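Long-range contacts in peptidoglycan D,D-transpeptidase PbpA (Mycobacterium tuberculosis, PDB 3UN7), which probably cross-links the peptidoglycan of the cell wall as a penicillin-binding D,D-transpeptidase and takes part in regulating cell length: residues V390-T396 with Y414-A420; G117-Q122 with L146-P150; R85-R89 with P345-S351. All blocks are in the same frame, centred on the assembly; numbering follows the deposited sequence.

Interaction 1. Residues V390-T396 with Y414-A420; sequences VQIASKT and YIAFAPA
Ala393 sets its methyl over one face of the Phe417 ring. This is a CH-pi contact, with CB 3.7 Å from the ring centroid. The backbone oxygen of Ala420 lies at the edge of the same ring, in its plane. The Tyr414 ring takes Thr396 at its edge, CG2 standing 3.2 Å from CD1. Ser394 CB approaches this ring obliquely. The two rings lie on opposite faces of the beta hairpin of strands 393-399 and 411-418, at one margin of the transpeptidase sheet. Lys395 and Thr396 begin the KTG motif of penicillin-binding enzymes. Ala393-Phe417 and Lys395-Ile415 are antiparallel hydrogen-bonded pairs. Ser394-Ala416 and Thr396-Tyr414 are non-hydrogen-bonded pairs. Phe417 CG stands between its own backbone N and carbonyl carbon (chi1 60°), which turns the ring back to Ala393. The Lys395 chain leads away from the strand pair; NZ is hydrogen-bonded to Ser252 and weakly to Thr396 O. Tyr414 OH and Ser394 OG share one acceptor, Glu378 OE1. Past the cis peptide before Pro419, one more backbone bond follows beyond the strand. There Ala420 N donates to Gln391 O at 2.8 Å, with N-H...O bent to 141° and the donor tilted from the carbonyl plane.

Interaction 2. Residues G117-Q122 with L146-P150; sequences GWDAMQ and LVSSP
Trp118 and Val147 meet where helix 117-122 runs beside strand 146-149, the two axes nearly parallel at 23° and 8.6 Å apart at their closest. Val147 points at the helix. Its CG1 reaches the backbone of Trp118, 3.9 Å from CA, and also touches the edge of the indole. CG2 is equally near to Trp118 N. The two side chains cross at about a right angle. Trp118 CG is anti to the backbone N (chi1 175°), and this swings the indole along the helix flank to the strand. CZ3 then comes 3.4 Å from Ser148 O, which lies in the ring plane at the edge. The carbonyl thus faces ring C-H groups and not the pi face.

Gln122 NE2 lies over one face of the indole, 3.3 Å above its plane and toward the rim. From there NE2 donates to Ser149 OG at 3.0 Å. The bond is nearly straight at 168°, and the oxygen lies almost in the amide plane. Ser149 OG is also hydrogen-bonded to Cys129 O, so two bonds hold this buried hydroxyl. Met121 bends its chain so that CE rests 4.2 Å from Ser149 CB.

This is helix-on-sheet packing, away from the active site. Strand 143-149 is an outermost strand of the five-stranded antiparallel transpeptidase sheet. Helix 111-123 lies against it and also reaches the next strand, 131-136, through Met121 on Val133. Two further helices flank this one: 446-458, whose Ile449 touches Ala120 and Met121, and 52-59, which borders the indole with Glu53 and Val54.

Interaction 3. Residues R85-R89 with P345-S351; sequences RLFGR and PDLANIS
Leu86 packs on Pro345 by apolar contact, CD2 lying 3.7 Å from CD. The two side chains slide past each other in opposite directions. The same Leu86 methyl, CD2, is 4.3 Å from Ile350 CG1. Leu86 is buried, and Ile78 of helix 76-79 touches it as well.

The second kind of contact is a methyl group against a guanidinium. Ile350 CG2 sits 3.6 Å above the guanidinium plane of Arg85, offset toward the rim. It also lies 3.7 Å from Arg85 CD, so it meets the aliphatic chain and the flat group together. Ile350 CG2 is anti to the backbone N, and this branch is the one turned to the arginine. Arg85 bends at chi3 (-63°), which turns a face of the guanidinium to Ile350 CG2. Arg85 NH1 ends 4.0 Å from Ser351 CB. The charge of Arg85 has its partner elsewhere, in a salt bridge from NE to Asp83.

Ile350 and Ser351 form a classic beta bulge opposite Leu342 of strand 339-343. The bulge lies in strand 349-352, an outermost strand of a mixed six-stranded sheet. That sheet combines strands from the N-terminal part of the chain with two from much later in the sequence, 339-343 and 349-352.

Between the two segments, Arg89 and Asp346 form the one charge pair. Arg89 NH2 lies 3.8 Å from Asp346 OD1, a long salt bridge. The oxygen is well out of the guanidinium plane, and the carboxylate plane is turned 64° from it. No N-H points at the oxygen, so any attraction is probably by charge alone, without a hydrogen bond. Arg98 makes another long, weak ion pair with Asp346 OD1.

Overall arrangement
Interactions 1 and 2 reach the two outermost strands of one five-stranded sheet, 393-399 and 143-149. Their centres are 19 Å apart and their nearest atoms about 9 Å. Interaction 1 lies at the active site: the side chain of Lys395 is about 4 Å from that of Ser193, the probable acyl-ester nucleophile. Interaction 2 is away from this site. Interaction 3 is remote, on the surface, with its centre 40 Å from that of interaction 1 and 34 Å from that of interaction 2. It joins chain segments 256 residues apart. Interaction 2 is nested within that span, while interaction 1 follows it in sequence.

Interaction 1. Residues V390-T396 with Y414-A420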
loop_
_atom_site.group_PDB
_atom_site.type_symbol
_atom_site.label_atom_id
_atom_site.label_comp_id
_atom_site.label_asym_id
_atom_site.label_seq_id
_atom_site.Cartn_x
_atom_site.Cartn_y
_atom_site.Cartn_z
ATOM N N VAL A 390 -18.131 -8.523 11.812
ATOM C CA VAL A 390 -17.239 -8.478 10.669
ATOM C C VAL A 390 -16.014 -9.324 10.969
ATOM O O VAL A 390 -15.245 -9.048 11.902
ATOM C CB VAL A 390 -16.856 -7.027 10.243
ATOM C CG1 VAL A 390 -15.697 -7.047 9.256
ATOM C CG2 VAL A 390 -18.052 -6.304 9.611
ATOM N N GLN A 391 -15.868 -10.378 10.180
ATOM C CA GLN A 391 -14.736 -11.280 10.285
ATOM C C GLN A 391 -13.595 -10.749 9.423
ATOM O O GLN A 391 -13.767 -10.507 8.227
ATOM C CB GLN A 391 -15.142 -12.679 9.818
ATOM C CG GLN A 391 -14.124 -13.748 10.116
ATOM C CD GLN A 391 -14.532 -15.101 9.567
ATOM O OE1 GLN A 391 -14.843 -15.242 8.378
ATOM N NE2 GLN A 391 -14.526 -16.110 10.430
ATOM N N ILE A 392 -12.436 -10.571 10.041
ATOM C CA ILE A 392 -11.284 -9.994 9.350
ATOM C C ILE A 392 -10.233 -11.089 9.222
ATOM O O ILE A 392 -10.004 -11.828 10.181
ATOM C CB ILE A 392 -10.696 -8.798 10.139
ATOM C CG1 ILE A 392 -11.692 -7.643 10.197
ATOM C CG2 ILE A 392 -9.368 -8.313 9.529
ATOM C CD1 ILE A 392 -11.240 -6.486 11.095
ATOM N N ALA A 393 -9.636 -11.205 8.037
ATOM C CA ALA A 393 -8.481 -12.053 7.815
ATOM C C ALA A 393 -7.301 -11.098 7.807
ATOM O O ALA A 393 -7.338 -10.083 7.107
ATOM C CB ALA A 393 -8.584 -12.763 6.464
ATOM N N SER A 394 -6.255 -11.413 8.558
ATOM C CA SER A 394 -5.136 -10.497 8.651
ATOM C C SER A 394 -3.804 -11.193 8.880
ATOM O O SER A 394 -3.751 -12.389 9.160
ATOM C CB SER A 394 -5.389 -9.501 9.789
ATOM O OG SER A 394 -5.199 -10.131 11.052
ATOM N N LYS A 395 -2.727 -10.415 8.765
ATOM C CA LYS A 395 -1.415 -10.811 9.249
ATOM C C LYS A 395 -0.736 -9.558 9.810
ATOM O O LYS A 395 -0.562 -8.579 9.083
ATOM C CB LYS A 395 -0.569 -11.421 8.128
ATOM C CG LYS A 395 0.759 -12.031 8.620
ATOM C CD LYS A 395 0.507 -13.364 9.333
ATOM C CE LYS A 395 1.771 -13.950 9.958
ATOM N NZ LYS A 395 2.283 -13.110 11.070
ATOM N N THR A 396 -0.360 -9.585 11.092
ATOM C CA THR A 396 0.383 -8.458 11.669
ATOM C C THR A 396 1.811 -8.877 11.954
ATOM O O THR A 396 2.067 -9.998 12.408
ATOM C CB THR A 396 -0.298 -7.807 12.927
ATOM O OG1 THR A 396 0.356 -8.214 14.126
ATOM C CG2 THR A 396 -1.749 -8.135 13.022
ATOM N N TYR A 414 0.495 -4.270 9.110
ATOM C CA TYR A 414 -0.760 -5.016 9.201
ATOM C C TYR A 414 -1.283 -5.124 7.782
ATOM O O TYR A 414 -1.421 -4.119 7.101
ATOM C CB TYR A 414 -1.760 -4.247 10.048
ATOM C CG TYR A 414 -3.120 -4.897 10.291
ATOM C CD1 TYR A 414 -3.268 -5.945 11.206
ATOM C CD2 TYR A 414 -4.264 -4.407 9.658
ATOM C CE1 TYR A 414 -4.522 -6.503 11.466
ATOM C CE2 TYR A 414 -5.507 -4.945 9.901
ATOM C CZ TYR A 414 -5.632 -5.999 10.788
ATOM O OH TYR A 414 -6.880 -6.504 11.012
ATOM N N ILE A 415 -1.544 -6.342 7.322
ATOM C CA ILE A 415 -2.233 -6.533 6.050
ATOM C C ILE A 415 -3.498 -7.346 6.307
ATOM O O ILE A 415 -3.498 -8.231 7.164
ATOM C CB ILE A 415 -1.335 -7.155 4.944
ATOM C CG1 ILE A 415 -0.812 -8.546 5.338
ATOM C CG2 ILE A 415 -0.148 -6.221 4.637
ATOM C CD1 ILE A 415 -0.216 -9.324 4.152
ATOM N N ALA A 416 -4.580 -7.023 5.597
ATOM C CA ALA A 416 -5.877 -7.589 5.972
ATOM C C ALA A 416 -6.919 -7.455 4.892
ATOM O O ALA A 416 -6.767 -6.669 3.963
ATOM C CB ALA A 416 -6.386 -6.950 7.278
ATOM N N PHE A 417 -7.961 -8.268 5.003
ATOM C CA PHE A 417 -9.146 -8.109 4.176
ATOM C C PHE A 417 -10.401 -8.517 4.935
ATOM O O PHE A 417 -10.326 -9.231 5.929
ATOM C CB PHE A 417 -8.996 -8.818 2.819
ATOM C CG PHE A 417 -8.769 -10.294 2.907
ATOM C CD1 PHE A 417 -9.850 -11.175 2.877
ATOM C CD2 PHE A 417 -7.469 -10.817 2.963
ATOM C CE1 PHE A 417 -9.639 -12.558 2.923
ATOM C CE2 PHE A 417 -7.255 -12.195 3.006
ATOM C CZ PHE A 417 -8.343 -13.066 2.985
ATOM N N ALA A 418 -11.550 -8.029 4.479
ATOM C CA ALA A 418 -12.802 -8.219 5.190
ATOM C C ALA A 418 -13.973 -7.852 4.273
ATOM O O ALA A 418 -13.780 -7.094 3.336
ATOM C CB ALA A 418 -12.827 -7.338 6.455
ATOM N N PRO A 419 -15.178 -8.424 4.512
ATOM C CA PRO A 419 -15.433 -9.551 5.407
ATOM C C PRO A 419 -14.699 -10.748 4.846
ATOM O O PRO A 419 -14.642 -10.905 3.622
ATOM C CB PRO A 419 -16.951 -9.770 5.285
ATOM C CG PRO A 419 -17.488 -8.481 4.783
ATOM C CD PRO A 419 -16.420 -7.958 3.869
ATOM N N ALA A 420 -14.120 -11.579 5.705
ATOM C CA ALA A 420 -13.206 -12.605 5.231
ATOM C C ALA A 420 -13.835 -13.564 4.228
ATOM O O ALA A 420 -13.142 -14.086 3.352
ATOM C CB ALA A 420 -12.602 -13.384 6.406
#

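Interaction 2. Residues G117-Q122 with L146-P150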
loop_
_atom_site.group_PDB
_atom_site.type_symbol
_atom_site.label_atom_id
_atom_site.label_comp_id
_atom_site.label_asym_id
_atom_site.label_seq_id
_atom_site.Cartn_x
_atom_site.Cartn_y
_atom_site.Cartn_z
ATOM N N GLY A 117 -7.968 6.567 7.195
ATOM C CA GLY A 117 -6.572 6.130 7.200
ATOM C C GLY A 117 -5.675 7.253 7.679
ATOM O O GLY A 117 -4.829 7.057 8.559
ATOM N N TRP A 118 -5.861 8.431 7.084
ATOM C CA TRP A 118 -5.135 9.629 7.480
ATOM C C TRP A 118 -5.305 9.897 8.967
ATOM O O TRP A 118 -4.307 10.043 9.679
ATOM C CB TRP A 118 -5.592 10.870 6.692
ATOM C CG TRP A 118 -4.933 12.140 7.193
ATOM C CD1 TRP A 118 -5.498 13.107 7.980
ATOM C CD2 TRP A 118 -3.579 12.557 6.963
ATOM N NE1 TRP A 118 -4.583 14.104 8.237
ATOM C CE2 TRP A 118 -3.402 13.794 7.618
ATOM C CE3 TRP A 118 -2.500 12.007 6.262
ATOM C CZ2 TRP A 118 -2.187 14.489 7.599
ATOM C CZ3 TRP A 118 -1.289 12.705 6.240
ATOM C CH2 TRP A 118 -1.147 13.925 6.902
ATOM N N ASP A 119 -6.557 9.983 9.429
ATOM C CA ASP A 119 -6.818 10.312 10.831
ATOM C C ASP A 119 -6.152 9.289 11.741
ATOM O O ASP A 119 -5.525 9.651 12.742
ATOM C CB ASP A 119 -8.316 10.357 11.143
ATOM C CG ASP A 119 -9.027 11.548 10.521
ATOM O OD1 ASP A 119 -8.345 12.499 10.077
ATOM O OD2 ASP A 119 -10.286 11.532 10.500
ATOM N N ALA A 120 -6.302 8.006 11.408
ATOM C CA ALA A 120 -5.707 6.938 12.219
ATOM C C ALA A 120 -4.179 7.041 12.273
ATOM O O ALA A 120 -3.580 6.853 13.331
ATOM C CB ALA A 120 -6.136 5.578 11.721
ATOM N N MET A 121 -3.557 7.362 11.140
ATOM C CA MET A 121 -2.110 7.564 11.084
ATOM C C MET A 121 -1.675 8.782 11.902
ATOM O O MET A 121 -0.610 8.770 12.526
ATOM C CB MET A 121 -1.635 7.704 9.630
ATOM C CG MET A 121 -1.602 6.385 8.844
ATOM S SD MET A 121 -0.423 5.167 9.498
ATOM C CE MET A 121 1.108 5.827 8.858
ATOM N N GLN A 122 -2.495 9.833 11.915
ATOM C CA GLN A 122 -2.140 11.040 12.673
ATOM C C GLN A 122 -2.211 10.864 14.200
ATOM O O GLN A 122 -1.544 11.575 14.932
ATOM C CB GLN A 122 -2.987 12.244 12.218
ATOM C CG GLN A 122 -2.789 12.574 10.731
ATOM C CD GLN A 122 -1.343 12.419 10.318
ATOM O OE1 GLN A 122 -0.467 13.131 10.809
ATOM N NE2 GLN A 122 -1.073 11.454 9.442
ATOM N N LEU A 146 -5.036 5.848 -0.565
ATOM C CA LEU A 146 -3.609 5.900 -0.777
ATOM C C LEU A 146 -3.114 6.993 0.158
ATOM O O LEU A 146 -3.185 8.171 -0.166
ATOM C CB LEU A 146 -3.315 6.241 -2.239
ATOM C CG LEU A 146 -1.946 5.888 -2.810
ATOM C CD1 LEU A 146 -1.764 4.368 -2.884
ATOM C CD2 LEU A 146 -1.799 6.523 -4.215
ATOM N N VAL A 147 -2.688 6.587 1.344
ATOM C CA VAL A 147 -2.306 7.511 2.414
ATOM C C VAL A 147 -0.810 7.435 2.673
ATOM O O VAL A 147 -0.244 6.353 2.734
ATOM C CB VAL A 147 -3.089 7.241 3.711
ATOM C CG1 VAL A 147 -2.619 8.172 4.834
ATOM C CG2 VAL A 147 -4.596 7.449 3.478
ATOM N N SER A 148 -0.171 8.595 2.798
ATOM C CA SER A 148 1.248 8.653 3.162
ATOM C C SER A 148 1.405 9.674 4.283
ATOM O O SER A 148 0.683 10.678 4.320
ATOM C CB SER A 148 2.108 9.011 1.939
ATOM O OG SER A 148 3.491 8.808 2.211
ATOM N N SER A 149 2.317 9.406 5.216
ATOM C CA SER A 149 2.489 10.260 6.389
ATOM C C SER A 149 3.982 10.282 6.769
ATOM O O SER A 149 4.638 9.238 6.741
ATOM C CB SER A 149 1.619 9.738 7.540
ATOM O OG SER A 149 1.670 10.568 8.688
ATOM N N PRO A 150 4.546 11.471 7.065
ATOM C CA PRO A 150 3.929 12.799 7.033
ATOM C C PRO A 150 3.603 13.170 5.586
ATOM O O PRO A 150 4.105 12.533 4.664
ATOM C CB PRO A 150 5.032 13.720 7.589
ATOM C CG PRO A 150 6.321 12.995 7.286
ATOM C CD PRO A 150 5.967 11.534 7.466
#

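Interaction 3. Residues R85-R89 with P345-S351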
loop_
_atom_site.group_PDB
_atom_site.type_symbol
_atom_site.label_atom_id
_atom_site.label_comp_id
_atom_site.label_asym_id
_atom_site.label_seq_id
_atom_site.Cartn_x
_atom_site.Cartn_y
_atom_site.Cartn_z
ATOM N N ARG A 85 -8.708 13.873 -27.305
ATOM C CA ARG A 85 -10.117 13.522 -27.124
ATOM C C ARG A 85 -10.993 14.743 -26.814
ATOM O O ARG A 85 -12.210 14.717 -27.036
ATOM C CB ARG A 85 -10.258 12.437 -26.058
ATOM C CG ARG A 85 -9.652 11.090 -26.501
ATOM C CD ARG A 85 -9.409 10.123 -25.356
ATOM N NE ARG A 85 -8.433 10.624 -24.391
ATOM C CZ ARG A 85 -7.985 9.934 -23.346
ATOM N NH1 ARG A 85 -8.405 8.691 -23.115
ATOM N NH2 ARG A 85 -7.103 10.483 -22.527
ATOM N N LEU A 86 -10.347 15.814 -26.346
ATOM C CA LEU A 86 -11.012 17.037 -25.899
ATOM C C LEU A 86 -10.938 18.155 -26.902
ATOM O O LEU A 86 -11.712 19.110 -26.825
ATOM C CB LEU A 86 -10.366 17.548 -24.611
ATOM C CG LEU A 86 -10.695 16.802 -23.333
ATOM C CD1 LEU A 86 -9.793 17.288 -22.201
ATOM C CD2 LEU A 86 -12.168 16.989 -23.005
ATOM N N PHE A 87 -10.006 18.053 -27.842
ATOM C CA PHE A 87 -9.701 19.194 -28.698
ATOM C C PHE A 87 -10.837 19.676 -29.610
ATOM O O PHE A 87 -10.775 20.785 -30.144
ATOM C CB PHE A 87 -8.389 18.992 -29.463
ATOM C CG PHE A 87 -7.531 20.217 -29.478
ATOM C CD1 PHE A 87 -7.396 20.972 -30.637
ATOM C CD2 PHE A 87 -6.899 20.646 -28.312
ATOM C CE1 PHE A 87 -6.627 22.123 -30.644
ATOM C CE2 PHE A 87 -6.126 21.798 -28.303
ATOM C CZ PHE A 87 -5.986 22.537 -29.474
ATOM N N GLY A 88 -11.874 18.860 -29.769
ATOM C CA GLY A 88 -13.107 19.305 -30.420
ATOM C C GLY A 88 -13.831 20.350 -29.581
ATOM O O GLY A 88 -14.398 21.310 -30.116
ATOM N N ARG A 89 -13.789 20.174 -28.261
ATOM C CA ARG A 89 -14.486 21.071 -27.334
ATOM C C ARG A 89 -13.786 22.425 -27.161
ATOM O O ARG A 89 -14.454 23.457 -27.058
ATOM C CB ARG A 89 -14.725 20.403 -25.969
ATOM C CG ARG A 89 -15.314 18.991 -26.024
ATOM C CD ARG A 89 -16.569 18.895 -26.897
ATOM N NE ARG A 89 -17.803 19.159 -26.158
ATOM C CZ ARG A 89 -18.699 20.092 -26.479
ATOM N NH1 ARG A 89 -18.517 20.876 -27.540
ATOM N NH2 ARG A 89 -19.790 20.238 -25.734
ATOM N N PRO A 345 -15.080 18.957 -19.990
ATOM C CA PRO A 345 -15.450 20.117 -19.169
ATOM C C PRO A 345 -16.945 20.140 -18.868
ATOM O O PRO A 345 -17.360 20.645 -17.825
ATOM C CB PRO A 345 -15.116 21.313 -20.069
ATOM C CG PRO A 345 -14.908 20.757 -21.429
ATOM C CD PRO A 345 -14.409 19.371 -21.233
ATOM N N ASP A 346 -17.740 19.593 -19.781
ATOM C CA ASP A 346 -19.191 19.543 -19.609
ATOM C C ASP A 346 -19.645 18.160 -19.081
ATOM O O ASP A 346 -20.835 17.809 -19.100
ATOM C CB ASP A 346 -19.889 19.992 -20.905
ATOM C CG ASP A 346 -19.722 21.496 -21.168
ATOM O OD1 ASP A 346 -19.624 21.917 -22.347
ATOM O OD2 ASP A 346 -19.689 22.276 -20.192
ATOM N N LEU A 347 -18.665 17.397 -18.601
ATOM C CA LEU A 347 -18.853 16.111 -17.918
ATOM C C LEU A 347 -19.294 14.925 -18.792
ATOM O O LEU A 347 -19.638 13.870 -18.273
ATOM C CB LEU A 347 -19.736 16.261 -16.668
ATOM C CG LEU A 347 -19.278 17.356 -15.698
ATOM C CD1 LEU A 347 -20.323 17.589 -14.606
ATOM C CD2 LEU A 347 -17.910 17.023 -15.108
ATOM N N ALA A 348 -19.263 15.091 -20.111
ATOM C CA ALA A 348 -19.473 13.952 -21.006
ATOM C C ALA A 348 -18.310 12.974 -20.851
ATOM O O ALA A 348 -17.165 13.381 -20.616
ATOM C CB ALA A 348 -19.582 14.418 -22.431
ATOM N N ASN A 349 -18.617 11.684 -20.967
ATOM C CA ASN A 349 -17.627 10.629 -20.798
ATOM C C ASN A 349 -16.549 10.657 -21.902
ATOM O O ASN A 349 -16.862 10.830 -23.087
ATOM C CB ASN A 349 -18.349 9.287 -20.774
ATOM C CG ASN A 349 -17.423 8.127 -20.589
ATOM O OD1 ASN A 349 -16.751 8.006 -19.564
ATOM N ND2 ASN A 349 -17.402 7.235 -21.569
ATOM N N ILE A 350 -15.287 10.515 -21.498
ATOM C CA ILE A 350 -14.164 10.420 -22.442
ATOM C C ILE A 350 -13.610 9.008 -22.395
ATOM O O ILE A 350 -13.425 8.368 -23.436
ATOM C CB ILE A 350 -13.053 11.476 -22.132
ATOM C CG1 ILE A 350 -13.303 12.799 -22.864
ATOM C CG2 ILE A 350 -11.691 11.009 -22.611
ATOM C CD1 ILE A 350 -14.709 13.325 -22.866
ATOM N N SER A 351 -13.376 8.524 -21.176
ATOM C CA SER A 351 -12.876 7.182 -20.934
ATOM C C SER A 351 -13.407 6.655 -19.596
ATOM O O SER A 351 -13.556 7.420 -18.642
ATOM C CB SER A 351 -11.346 7.204 -20.883
ATOM O OG SER A 351 -10.848 5.891 -20.983
#